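Local coordinates for hypoxanthine phosphoribosyltransferase (Bacillus anthracis, PDB 4QYI), which probably salvages purine bases, transferring the phosphoribosyl group of phosphoribosyl pyrophosphate to hypoxanthine or guanine in a magnesium-dependent reaction, at residues L27-E30 with R31-G35; T109-F112 with L113-F117; L131-P134 with E135-K138. All blocks are in the same frame, centred on the assembly; numbering follows the deposited sequence.

Contact 1: L27-E30 with R31-G35; sequences LQIE and RDFEG
Arg31 folds back over the last full turn of helix 15-32, beside the carbonyl of Gln28. CB begins the contact, with Gln28 O at 3.5 Å. A bend at chi3 (58°) swings NE back to 3.7 Å from that same Gln28 O; the approach is oblique, and the tip NH1 continues to Gln28 CB at 4.2 Å. The other tip nitrogen, NH2, forms a salt bridge with Asp32 OD1 at 2.8 Å, and Asp32 CG stands 3.4 Å above one guanidinium face, offset toward its rim. A long arginine suits this exposed side because it can lie along the helix surface and still place NH2 against Asp32. This is the C-terminal end of helix 15-32, whose inner side packs on the central sheet: Arg31 N and Asp32 N still make regular bonds to Leu27 O and Gln28 O, but Phe33 N divides itself weakly between Ile29 O and Glu30 O as the chain leaves helical angles. The edge of the Phe33 ring meets Ile29 O, with CD2 3.3 Å away, while Ile29 CG2 packs on that CD2; both residues face Ile38 and Ile98 of the parallel strands 38-43 and 96-101. Asp32 OD2 bonds to Tyr145, and Glu30 pairs with Lys59.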
loop_
_atom_site.group_PDB
_atom_site.type_symbol
_atom_site.label_atom_id
_atom_site.label_comp_id
_atom_site.label_asym_id
_atom_site.label_seq_id
_atom_site.Cartn_x
_atom_site.Cartn_y
_atom_site.Cartn_z
ATOM N N LEU A 27 -19.365 -3.014 -1.381
ATOM C CA LEU A 27 -20.645 -3.731 -1.340
ATOM C C LEU A 27 -20.879 -4.482 -2.659
ATOM O O LEU A 27 -21.361 -5.593 -2.656
ATOM C CB LEU A 27 -21.809 -2.778 -1.043
ATOM C CG LEU A 27 -21.902 -2.192 0.381
ATOM C CD1 LEU A 27 -22.905 -1.044 0.430
ATOM C CD2 LEU A 27 -22.257 -3.269 1.412
ATOM N N GLN A 28 -20.554 -3.853 -3.779
ATOM C CA GLN A 28 -20.731 -4.484 -5.086
ATOM C C GLN A 28 -19.869 -5.747 -5.186
ATOM O O GLN A 28 -20.319 -6.785 -5.651
ATOM C CB GLN A 28 -20.368 -3.505 -6.183
ATOM C CG GLN A 28 -21.241 -2.267 -6.212
ATOM C CD GLN A 28 -20.790 -1.259 -7.251
ATOM O OE1 GLN A 28 -20.015 -1.579 -8.141
ATOM N NE2 GLN A 28 -21.272 -0.030 -7.128
ATOM N N ILE A 29 -18.638 -5.653 -4.703
ATOM C CA ILE A 29 -17.738 -6.800 -4.674
ATOM C C ILE A 29 -18.274 -7.925 -3.772
ATOM O O ILE A 29 -18.294 -9.084 -4.162
ATOM C CB ILE A 29 -16.332 -6.366 -4.231
ATOM C CG1 ILE A 29 -15.733 -5.479 -5.323
ATOM C CG2 ILE A 29 -15.458 -7.581 -3.922
ATOM C CD1 ILE A 29 -14.475 -4.761 -4.902
ATOM N N GLU A 30 -18.682 -7.595 -2.554
ATOM C CA GLU A 30 -19.248 -8.611 -1.659
ATOM C C GLU A 30 -20.435 -9.344 -2.322
ATOM O O GLU A 30 -20.616 -10.551 -2.166
ATOM C CB GLU A 30 -19.712 -7.964 -0.358
ATOM C CG GLU A 30 -18.588 -7.459 0.539
ATOM C CD GLU A 30 -19.106 -6.763 1.798
ATOM O OE1 GLU A 30 -20.116 -6.035 1.724
ATOM O OE2 GLU A 30 -18.527 -6.958 2.875
ATOM N N ARG A 31 -21.269 -8.618 -3.044
ATOM C CA ARG A 31 -22.413 -9.237 -3.705
ATOM C C ARG A 31 -22.040 -10.227 -4.757
ATOM O O ARG A 31 -22.677 -11.251 -4.889
ATOM C CB ARG A 31 -23.216 -8.156 -4.373
ATOM C CG ARG A 31 -24.382 -8.583 -5.224
ATOM C CD ARG A 31 -24.959 -7.313 -5.846
ATOM N NE ARG A 31 -23.929 -6.614 -6.635
ATOM C CZ ARG A 31 -23.608 -6.883 -7.901
ATOM N NH1 ARG A 31 -22.644 -6.181 -8.499
ATOM N NH2 ARG A 31 -24.229 -7.846 -8.575
ATOM N N ASP A 32 -21.037 -9.888 -5.556
ATOM C CA ASP A 32 -20.602 -10.766 -6.632
ATOM C C ASP A 32 -19.860 -11.999 -6.147
ATOM O O ASP A 32 -19.707 -12.929 -6.906
ATOM C CB ASP A 32 -19.700 -10.003 -7.597
ATOM C CG ASP A 32 -20.450 -8.971 -8.404
ATOM O OD1 ASP A 32 -21.684 -9.095 -8.524
ATOM O OD2 ASP A 32 -19.809 -8.022 -8.889
ATOM N N PHE A 33 -19.402 -12.016 -4.896
ATOM C CA PHE A 33 -18.641 -13.154 -4.395
ATOM C C PHE A 33 -19.159 -13.642 -3.075
ATOM O O PHE A 33 -18.387 -13.948 -2.154
ATOM C CB PHE A 33 -17.152 -12.775 -4.294
ATOM C CG PHE A 33 -16.560 -12.420 -5.616
ATOM C CD1 PHE A 33 -16.165 -13.422 -6.481
ATOM C CD2 PHE A 33 -16.442 -11.100 -6.021
ATOM C CE1 PHE A 33 -15.651 -13.108 -7.712
ATOM C CE2 PHE A 33 -15.925 -10.777 -7.266
ATOM C CZ PHE A 33 -15.532 -11.788 -8.116
ATOM N N GLU A 34 -20.481 -13.695 -2.988
ATOM C CA GLU A 34 -21.152 -14.142 -1.793
ATOM C C GLU A 34 -20.660 -15.531 -1.404
ATOM O O GLU A 34 -20.601 -16.426 -2.231
ATOM C CB GLU A 34 -22.663 -14.181 -2.029
ATOM C CG GLU A 34 -23.439 -14.552 -0.781
ATOM C CD GLU A 34 -24.936 -14.665 -1.027
ATOM O OE1 GLU A 34 -25.373 -14.440 -2.170
ATOM O OE2 GLU A 34 -25.670 -14.985 -0.079
ATOM N N GLY A 35 -20.248 -15.683 -0.150
ATOM C CA GLY A 35 -19.773 -16.963 0.362
ATOM C C GLY A 35 -18.397 -17.434 -0.101
ATOM O O GLY A 35 -18.045 -18.589 0.122
#

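Contact 2: T109-F112 with L113-F117; sequences TLHF and LKDHF. With PO4 (phosphate ion), chain H.
Leu113 sits one turn beyond Thr109, and its CG lies 3.3 Å from Thr109 O, the carbonyl that also accepts the Leu113 N-H at 3.0 Å. With CG anti to its own carbonyl carbon (chi1 -63°), the branch leans back along the helix, bringing CD1 to 4.4 Å from Leu110 CD1; two leucines suit this buried side, where Leu84 and Phe127 are also packed. Lys114 follows, its N-H bonded to Leu110 O at 2.8 Å. CB rests against the carbonyls of Leu110 and His111, but the fully extended chain carries the ammonium away, its methylenes passing over Leu125 and Phe127. Asp115, on the exposed side, places OD2 4.3 Å from His111 NE2, too far for a bond. His116 N bonds to Phe112 O at 3.2 Å, while its NE2 is hydrogen-bonded to Asp87 OD1 and the ring packs edge-to-face (T-shaped) with that of His120. Phe117 ends the segment against Leu125 and Val99 of the central sheet. At the opposite end the first-turn amides, with no earlier turn to bond to, face a phosphate ion, probably from the crystallisation liquor: Thr109 N and, weakly, Leu110 N bond to O3 and O4, each at 3.1 Å, joined by Asp105 N and Gly107 N. An anion received by amides at a helix N-terminus is characteristic of the phosphoribosyltransferase loop that, in relatives, binds the 5'-phosphate of phosphoribosyl pyrophosphate.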
loop_
_atom_site.group_PDB
_atom_site.type_symbol
_atom_site.label_atom_id
_atom_site.label_comp_id
_atom_site.label_asym_id
_atom_site.label_seq_id
_atom_site.Cartn_x
_atom_site.Cartn_y
_atom_site.Cartn_z
ATOM N N THR A 109 -2.409 -1.307 -20.805
ATOM C CA THR A 109 -1.585 -1.960 -19.794
ATOM C C THR A 109 -2.319 -2.983 -18.945
ATOM O O THR A 109 -1.786 -4.026 -18.581
ATOM C CB THR A 109 -0.930 -0.908 -18.890
ATOM O OG1 THR A 109 0.014 -0.169 -19.676
ATOM C CG2 THR A 109 -0.201 -1.554 -17.732
ATOM N N LEU A 110 -3.555 -2.692 -18.632
ATOM C CA LEU A 110 -4.316 -3.606 -17.826
ATOM C C LEU A 110 -4.740 -4.828 -18.654
ATOM O O LEU A 110 -4.871 -5.931 -18.120
ATOM C CB LEU A 110 -5.490 -2.849 -17.277
ATOM C CG LEU A 110 -6.152 -3.419 -16.046
ATOM C CD1 LEU A 110 -5.153 -3.619 -14.902
ATOM C CD2 LEU A 110 -7.214 -2.420 -15.647
ATOM N N HIS A 111 -4.915 -4.635 -19.961
ATOM C CA HIS A 111 -5.249 -5.746 -20.858
ATOM C C HIS A 111 -4.064 -6.708 -20.869
ATOM O O HIS A 111 -4.232 -7.924 -20.830
ATOM C CB HIS A 111 -5.527 -5.224 -22.271
ATOM C CG HIS A 111 -5.936 -6.283 -23.247
ATOM N ND1 HIS A 111 -7.234 -6.734 -23.363
ATOM C CD2 HIS A 111 -5.220 -6.960 -24.178
ATOM C CE1 HIS A 111 -7.298 -7.651 -24.314
ATOM N NE2 HIS A 111 -6.090 -7.803 -24.828
ATOM N N PHE A 112 -2.859 -6.151 -20.893
ATOM C CA PHE A 112 -1.650 -6.945 -20.887
ATOM C C PHE A 112 -1.553 -7.680 -19.539
ATOM O O PHE A 112 -1.246 -8.871 -19.477
ATOM C CB PHE A 112 -0.456 -6.006 -21.133
ATOM C CG PHE A 112 0.832 -6.694 -21.372
ATOM C CD1 PHE A 112 1.672 -7.014 -20.314
ATOM C CD2 PHE A 112 1.233 -6.974 -22.664
ATOM C CE1 PHE A 112 2.881 -7.632 -20.546
ATOM C CE2 PHE A 112 2.444 -7.586 -22.904
ATOM C CZ PHE A 112 3.272 -7.915 -21.847
ATOM N N LEU A 113 -1.829 -6.984 -18.445
ATOM C CA LEU A 113 -1.772 -7.630 -17.125
ATOM C C LEU A 113 -2.847 -8.715 -16.988
ATOM O O LEU A 113 -2.640 -9.737 -16.341
ATOM C CB LEU A 113 -1.877 -6.619 -15.993
ATOM C CG LEU A 113 -0.724 -5.614 -15.933
ATOM C CD1 LEU A 113 -0.907 -4.693 -14.736
ATOM C CD2 LEU A 113 0.626 -6.306 -15.835
ATOM N N LYS A 114 -3.969 -8.503 -17.650
ATOM C CA LYS A 114 -5.037 -9.493 -17.670
ATOM C C LYS A 114 -4.537 -10.818 -18.257
ATOM O O LYS A 114 -4.720 -11.877 -17.663
ATOM C CB LYS A 114 -6.197 -8.967 -18.506
ATOM C CG LYS A 114 -7.374 -9.914 -18.606
ATOM C CD LYS A 114 -8.507 -9.264 -19.390
ATOM C CE LYS A 114 -9.688 -10.201 -19.541
ATOM N NZ LYS A 114 -10.808 -9.573 -20.288
ATOM N N ASP A 115 -3.901 -10.757 -19.430
ATOM C CA ASP A 115 -3.347 -11.961 -20.055
ATOM C C ASP A 115 -2.329 -12.649 -19.142
ATOM O O ASP A 115 -2.253 -13.875 -19.094
ATOM C CB ASP A 115 -2.689 -11.619 -21.383
ATOM C CG ASP A 115 -3.687 -11.255 -22.455
ATOM O OD1 ASP A 115 -4.895 -11.520 -22.289
ATOM O OD2 ASP A 115 -3.252 -10.751 -23.506
ATOM N N HIS A 116 -1.528 -11.866 -18.423
ATOM C CA HIS A 116 -0.550 -12.449 -17.512
ATOM C C HIS A 116 -1.251 -13.258 -16.405
ATOM O O HIS A 116 -0.889 -14.401 -16.128
ATOM C CB HIS A 116 0.349 -11.374 -16.888
ATOM C CG HIS A 116 1.291 -11.907 -15.853
ATOM N ND1 HIS A 116 2.347 -12.732 -16.163
ATOM C CD2 HIS A 116 1.344 -11.724 -14.516
ATOM C CE1 HIS A 116 3.002 -13.045 -15.062
ATOM N NE2 HIS A 116 2.411 -12.447 -14.047
ATOM N N PHE A 117 -2.247 -12.654 -15.785
ATOM C CA PHE A 117 -2.952 -13.345 -14.709
ATOM C C PHE A 117 -3.704 -14.576 -15.218
ATOM O O PHE A 117 -3.729 -15.605 -14.536
ATOM C CB PHE A 117 -3.891 -12.428 -13.964
ATOM C CG PHE A 117 -3.203 -11.323 -13.223
ATOM C CD1 PHE A 117 -2.271 -11.615 -12.239
ATOM C CD2 PHE A 117 -3.529 -10.002 -13.472
ATOM C CE1 PHE A 117 -1.647 -10.600 -11.534
ATOM C CE2 PHE A 117 -2.911 -8.979 -12.775
ATOM C CZ PHE A 117 -1.972 -9.278 -11.804
HETATM P P PO4 H . -4.110 1.452 -18.259
HETATM O O1 PO4 H . -3.227 1.898 -17.133
HETATM O O2 PO4 H . -5.206 2.466 -18.448
HETATM O O3 PO4 H . -3.398 1.362 -19.590
HETATM O O4 PO4 H . -4.640 0.093 -17.938
#

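Contact 3: L131-P134 with E135-K138; sequences LDKP and ERRK
The guanidinium of Arg137 turns its edge to the carboxylate of Asp132, with OD1 lying in the guanidinium plane between the two terminal nitrogens. Both converge on this one oxygen, NH1 at 2.8 Å and NH2 also at 2.8 Å, and they meet it on its syn side. The planes are 50° apart, and the grip is on one oxygen, not a flat two-oxygen pair: Asp132 OD2 is left at 3.4 Å from Arg137 NH2. Lys133 O also lies near the guanidinium edge, and Pro134 CA approaches obliquely. A bend at chi2 (-63°) brings the arginine tip back across the turn to the buried aspartate, and Arg137 NE and NH1 have further acceptors in Leu141 O and Asp105 O, so the group's rotation is well fixed. Arginine, with several coplanar N-H groups, is apt here. Lys133 and Arg136 instead run side by side in the same direction, NZ 4.1 Å from NH1. The like charges are probably eased by Asp152, which forms a salt bridge with Arg136 and a long, weak ion pair with Lys133; Lys133 NZ also bonds to Glu153 O. On the surface Glu135, bent at chi2, lies alongside the proline ring, with OE1 3.1 Å from Pro134 CD. The backbone makes two successive tight turns: Arg136 N bonds to Lys133 O at 3.0 Å from above the carbonyl plane, and Arg137 N bonds weakly to Pro134 O. Proline fits the start of such a turn, its ring fixing phi. This is a 3-10 turn leaving strand 131-132, held by an arginine-aspartate salt bridge beside the phosphate-binding loop at Asp105 of the phosphoribosyltransferase fold.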
loop_
_atom_site.group_PDB
_atom_site.type_symbol
_atom_site.label_atom_id
_atom_site.label_comp_id
_atom_site.label_asym_id
_atom_site.label_seq_id
_atom_site.Cartn_x
_atom_site.Cartn_y
_atom_site.Cartn_z
ATOM N N LEU A 131 -10.761 5.408 -10.638
ATOM C CA LEU A 131 -11.091 6.366 -11.687
ATOM C C LEU A 131 -11.047 5.719 -13.059
ATOM O O LEU A 131 -10.192 4.871 -13.315
ATOM C CB LEU A 131 -10.096 7.510 -11.648
ATOM C CG LEU A 131 -9.866 8.161 -10.276
ATOM C CD1 LEU A 131 -8.709 9.151 -10.370
ATOM C CD2 LEU A 131 -11.111 8.827 -9.725
ATOM N N ASP A 132 -11.976 6.115 -13.932
ATOM C CA ASP A 132 -12.069 5.568 -15.276
ATOM C C ASP A 132 -12.202 6.721 -16.281
ATOM O O ASP A 132 -12.890 7.725 -16.020
ATOM C CB ASP A 132 -13.278 4.611 -15.386
ATOM C CG ASP A 132 -13.224 3.707 -16.626
ATOM O OD1 ASP A 132 -12.125 3.530 -17.184
ATOM O OD2 ASP A 132 -14.265 3.101 -16.997
ATOM N N LYS A 133 -11.534 6.565 -17.418
ATOM C CA LYS A 133 -11.562 7.543 -18.505
ATOM C C LYS A 133 -11.825 6.724 -19.754
ATOM O O LYS A 133 -10.905 6.478 -20.523
ATOM C CB LYS A 133 -10.213 8.290 -18.618
ATOM C CG LYS A 133 -9.858 9.104 -17.353
ATOM C CD LYS A 133 -8.449 9.642 -16.983
ATOM C CE LYS A 133 -7.828 10.865 -17.656
ATOM N NZ LYS A 133 -6.510 11.191 -17.004
ATOM N N PRO A 134 -13.078 6.267 -19.940
ATOM C CA PRO A 134 -13.422 5.411 -21.077
ATOM C C PRO A 134 -13.253 6.075 -22.430
ATOM O O PRO A 134 -13.191 5.363 -23.422
ATOM C CB PRO A 134 -14.899 5.048 -20.840
ATOM C CG PRO A 134 -15.217 5.483 -19.460
ATOM C CD PRO A 134 -14.247 6.567 -19.106
ATOM N N GLU A 135 -13.176 7.408 -22.465
ATOM C CA GLU A 135 -12.996 8.141 -23.720
ATOM C C GLU A 135 -11.564 7.990 -24.204
ATOM O O GLU A 135 -11.245 8.304 -25.345
ATOM C CB GLU A 135 -13.282 9.635 -23.545
ATOM C CG GLU A 135 -14.635 9.953 -22.934
ATOM C CD GLU A 135 -14.738 9.581 -21.456
ATOM O OE1 GLU A 135 -13.742 9.135 -20.845
ATOM O OE2 GLU A 135 -15.827 9.739 -20.877
ATOM N N ARG A 136 -10.693 7.513 -23.325
ATOM C CA ARG A 136 -9.296 7.332 -23.679
ATOM C C ARG A 136 -8.957 5.895 -24.074
ATOM O O ARG A 136 -7.798 5.598 -24.371
ATOM C CB ARG A 136 -8.412 7.779 -22.509
ATOM C CG ARG A 136 -8.365 9.282 -22.250
ATOM C CD ARG A 136 -7.317 9.967 -23.113
ATOM N NE ARG A 136 -5.992 9.371 -22.908
ATOM C CZ ARG A 136 -5.194 9.604 -21.866
ATOM N NH1 ARG A 136 -5.571 10.415 -20.892
ATOM N NH2 ARG A 136 -4.014 8.999 -21.781
ATOM N N ARG A 137 -9.944 4.998 -24.087
ATOM C CA ARG A 137 -9.691 3.595 -24.438
ATOM C C ARG A 137 -9.100 3.368 -25.820
ATOM O O ARG A 137 -9.562 3.923 -26.819
ATOM C CB ARG A 137 -10.972 2.759 -24.371
ATOM C CG ARG A 137 -11.520 2.479 -22.990
ATOM C CD ARG A 137 -10.545 1.668 -22.157
ATOM N NE ARG A 137 -11.213 1.149 -20.969
ATOM C CZ ARG A 137 -11.405 1.833 -19.849
ATOM N NH1 ARG A 137 -10.993 3.095 -19.741
ATOM N NH2 ARG A 137 -12.026 1.243 -18.838
ATOM N N LYS A 138 -8.081 2.519 -25.856
ATOM C CA LYS A 138 -7.436 2.116 -27.095
ATOM C C LYS A 138 -7.634 0.624 -27.272
ATOM O O LYS A 138 -7.208 0.038 -28.259
ATOM C CB LYS A 138 -5.960 2.479 -27.075
ATOM C CG LYS A 138 -5.751 3.978 -27.159
ATOM C CD LYS A 138 -4.293 4.349 -27.322
ATOM C CE LYS A 138 -4.154 5.828 -27.652
ATOM N NZ LYS A 138 -2.739 6.211 -27.889
#

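All three contacts are local, yet they occupy different parts of one phosphoribosyltransferase domain. Contacts 1 and 2 are both helical, one at the C-terminal end of a helix and the other running from the first turn of its own; their centres are 23 Å apart, and each buries apolar side chains against the sheet and turns most of its charged groups outward. In contact 3 the chemistry is mainly polar: a salt bridge and two turn bonds. Contacts 2 and 3 lie closest, nearest atoms about 7 Å apart; contact 2 shares a phosphate with Asp105 N, and Arg137 of contact 3 bonds to Asp105 O. Contact 1 is farthest from the chain centre (about 18 Å from its own centre), though Ile29 and Phe33 are buried.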